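Local coordinates for probable glutathione S-transferase (Pseudomonas aeruginosa, PDB 6JWK), which probably isomerises maleylpyruvate, as a zeta-class member of the glutathione S-transferase superfamily, at residues V110-L113 against K114-Q118. Sequence-based numbering, arbitrary orientation.
With SO4 (sulfate ion), chain I.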
loop_
_atom_site.group_PDB
_atom_site.type_symbol
_atom_site.label_atom_id
_atom_site.label_comp_id
_atom_site.label_asym_id
_atom_site.label_seq_id
_atom_site.Cartn_x
_atom_site.Cartn_y
_atom_site.Cartn_z
ATOM N N VAL B 110 1.139 -12.620 -8.994
ATOM C CA VAL B 110 0.690 -13.876 -9.664
ATOM C C VAL B 110 -0.841 -13.846 -9.845
ATOM O O VAL B 110 -1.303 -14.144 -10.930
ATOM C CB VAL B 110 1.186 -15.131 -8.935
ATOM C CG1 VAL B 110 0.853 -15.128 -7.450
ATOM C CG2 VAL B 110 0.640 -16.364 -9.618
ATOM N N ARG B 111 -1.572 -13.417 -8.846
ATOM C CA ARG B 111 -3.005 -13.366 -8.924
ATOM C C ARG B 111 -3.465 -12.558 -10.157
ATOM O O ARG B 111 -4.286 -13.006 -10.901
ATOM C CB ARG B 111 -3.594 -12.957 -7.552
ATOM C CG ARG B 111 -4.483 -11.746 -7.485
ATOM C CD ARG B 111 -4.887 -11.322 -6.070
ATOM N NE ARG B 111 -4.748 -9.887 -5.914
ATOM C CZ ARG B 111 -5.661 -9.067 -5.433
ATOM N NH1 ARG B 111 -5.390 -7.799 -5.361
ATOM N NH2 ARG B 111 -6.830 -9.503 -5.005
ATOM N N VAL B 112 -2.862 -11.419 -10.426
ATOM C CA VAL B 112 -3.257 -10.620 -11.569
ATOM C C VAL B 112 -2.897 -11.238 -12.922
ATOM O O VAL B 112 -3.635 -11.146 -13.867
ATOM C CB VAL B 112 -2.673 -9.202 -11.485
ATOM C CG1 VAL B 112 -2.999 -8.405 -12.718
ATOM C CG2 VAL B 112 -3.187 -8.504 -10.256
ATOM N N LEU B 113 -1.728 -11.841 -12.978
ATOM C CA LEU B 113 -1.198 -12.473 -14.208
ATOM C C LEU B 113 -2.049 -13.712 -14.515
ATOM O O LEU B 113 -2.291 -13.924 -15.684
ATOM C CB LEU B 113 0.275 -12.845 -14.033
ATOM C CG LEU B 113 1.232 -11.683 -13.780
ATOM C CD1 LEU B 113 2.606 -12.229 -13.439
ATOM C CD2 LEU B 113 1.282 -10.720 -14.957
ATOM N N LYS B 114 -2.532 -14.436 -13.505
ATOM C CA LYS B 114 -3.496 -15.556 -13.708
ATOM C C LYS B 114 -4.770 -14.987 -14.324
ATOM O O LYS B 114 -5.211 -15.527 -15.366
ATOM C CB LYS B 114 -3.893 -16.263 -12.411
ATOM C CG LYS B 114 -2.877 -17.234 -11.830
ATOM C CD LYS B 114 -3.356 -17.841 -10.512
ATOM C CE LYS B 114 -2.281 -18.555 -9.717
ATOM N NZ LYS B 114 -1.662 -19.655 -10.497
ATOM N N TYR B 115 -5.351 -13.933 -13.735
ATOM C CA TYR B 115 -6.566 -13.301 -14.323
ATOM C C TYR B 115 -6.292 -12.926 -15.780
ATOM O O TYR B 115 -7.166 -13.222 -16.630
ATOM C CB TYR B 115 -7.071 -12.084 -13.545
ATOM C CG TYR B 115 -8.454 -11.609 -13.938
ATOM C CD1 TYR B 115 -8.643 -10.801 -15.050
ATOM C CD2 TYR B 115 -9.578 -11.919 -13.172
ATOM C CE1 TYR B 115 -9.900 -10.363 -15.422
ATOM C CE2 TYR B 115 -10.843 -11.459 -13.517
ATOM C CZ TYR B 115 -11.010 -10.680 -14.648
ATOM O OH TYR B 115 -12.241 -10.207 -15.029
ATOM N N LEU B 116 -5.173 -12.259 -16.087
ATOM C CA LEU B 116 -4.899 -11.804 -17.483
ATOM C C LEU B 116 -4.884 -13.039 -18.414
ATOM O O LEU B 116 -5.441 -12.942 -19.521
ATOM C CB LEU B 116 -3.582 -11.014 -17.564
ATOM C CG LEU B 116 -3.601 -9.586 -17.014
ATOM C CD1 LEU B 116 -2.208 -8.952 -17.097
ATOM C CD2 LEU B 116 -4.630 -8.700 -17.716
ATOM N N THR B 117 -4.293 -14.161 -17.982
ATOM C CA THR B 117 -4.160 -15.425 -18.769
ATOM C C THR B 117 -5.557 -16.055 -18.908
ATOM O O THR B 117 -6.172 -15.948 -19.997
ATOM C CB THR B 117 -3.175 -16.400 -18.100
ATOM O OG1 THR B 117 -1.976 -15.706 -17.762
ATOM C CG2 THR B 117 -2.820 -17.599 -18.957
ATOM N N GLN B 118 -6.077 -16.547 -17.781
ATOM C CA GLN B 118 -7.218 -17.489 -17.670
ATOM C C GLN B 118 -8.528 -16.777 -17.972
ATOM O O GLN B 118 -9.459 -17.478 -18.362
ATOM C CB GLN B 118 -7.239 -18.151 -16.294
ATOM C CG GLN B 118 -5.981 -18.970 -16.068
ATOM C CD GLN B 118 -5.959 -19.722 -14.766
ATOM O OE1 GLN B 118 -6.643 -19.380 -13.806
ATOM N NE2 GLN B 118 -5.129 -20.748 -14.721
HETATM S S SO4 I . 3.108 -12.546 -4.887
HETATM O O1 SO4 I . 3.134 -11.783 -3.674
HETATM O O2 SO4 I . 2.113 -12.059 -5.787
HETATM O O3 SO4 I . 4.368 -12.477 -5.600
HETATM O O4 SO4 I . 2.806 -13.903 -4.537
#
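The first turns of the short helix 110-120, in the all-helical C-terminal domain of the glutathione S-transferase fold, tie Val110 to Lys114 and Leu113 to Thr117 by the i to i+4 bonding that defines an alpha-helix. Lys114 N donates to Val110 O at 2.9 Å, and Leu116 N reaches Val112 O over the same length. Outside this turn the side chains of Val110 and Lys114 run side by side in the same direction. The Val110 methyl CG2, turned opposite the backbone N, meets CE of Lys114 at 3.7 Å, just before the lysine chain bends at its last torsion (chi4 -58°). The other methyl, CG1, faces a sulfate, probably from the crystallisation liquor, near the N-terminal end of the helix; Val110 N gives this ion a weak bond to O2 (3.4 Å), while His105 and Ser10 bind it too. Apolar and aromatic residues turn to other partners: Val112 and Leu116 pack on Trp130 of helix 124-149, and Tyr115 meets the rings of His133, Trp134 and Trp130 of the second subunit, so that one face of the helix joins the dimer interface. Arg111 NH1 adds a bond to Asp103 O of that subunit. One turn further on, Leu113 O takes two donors from opposite faces of its carbonyl plane: Thr117 N at 3.1 Å and, with chi1 at -48° swinging the hydroxyl back along the helix, Thr117 OG1 at 2.8 Å.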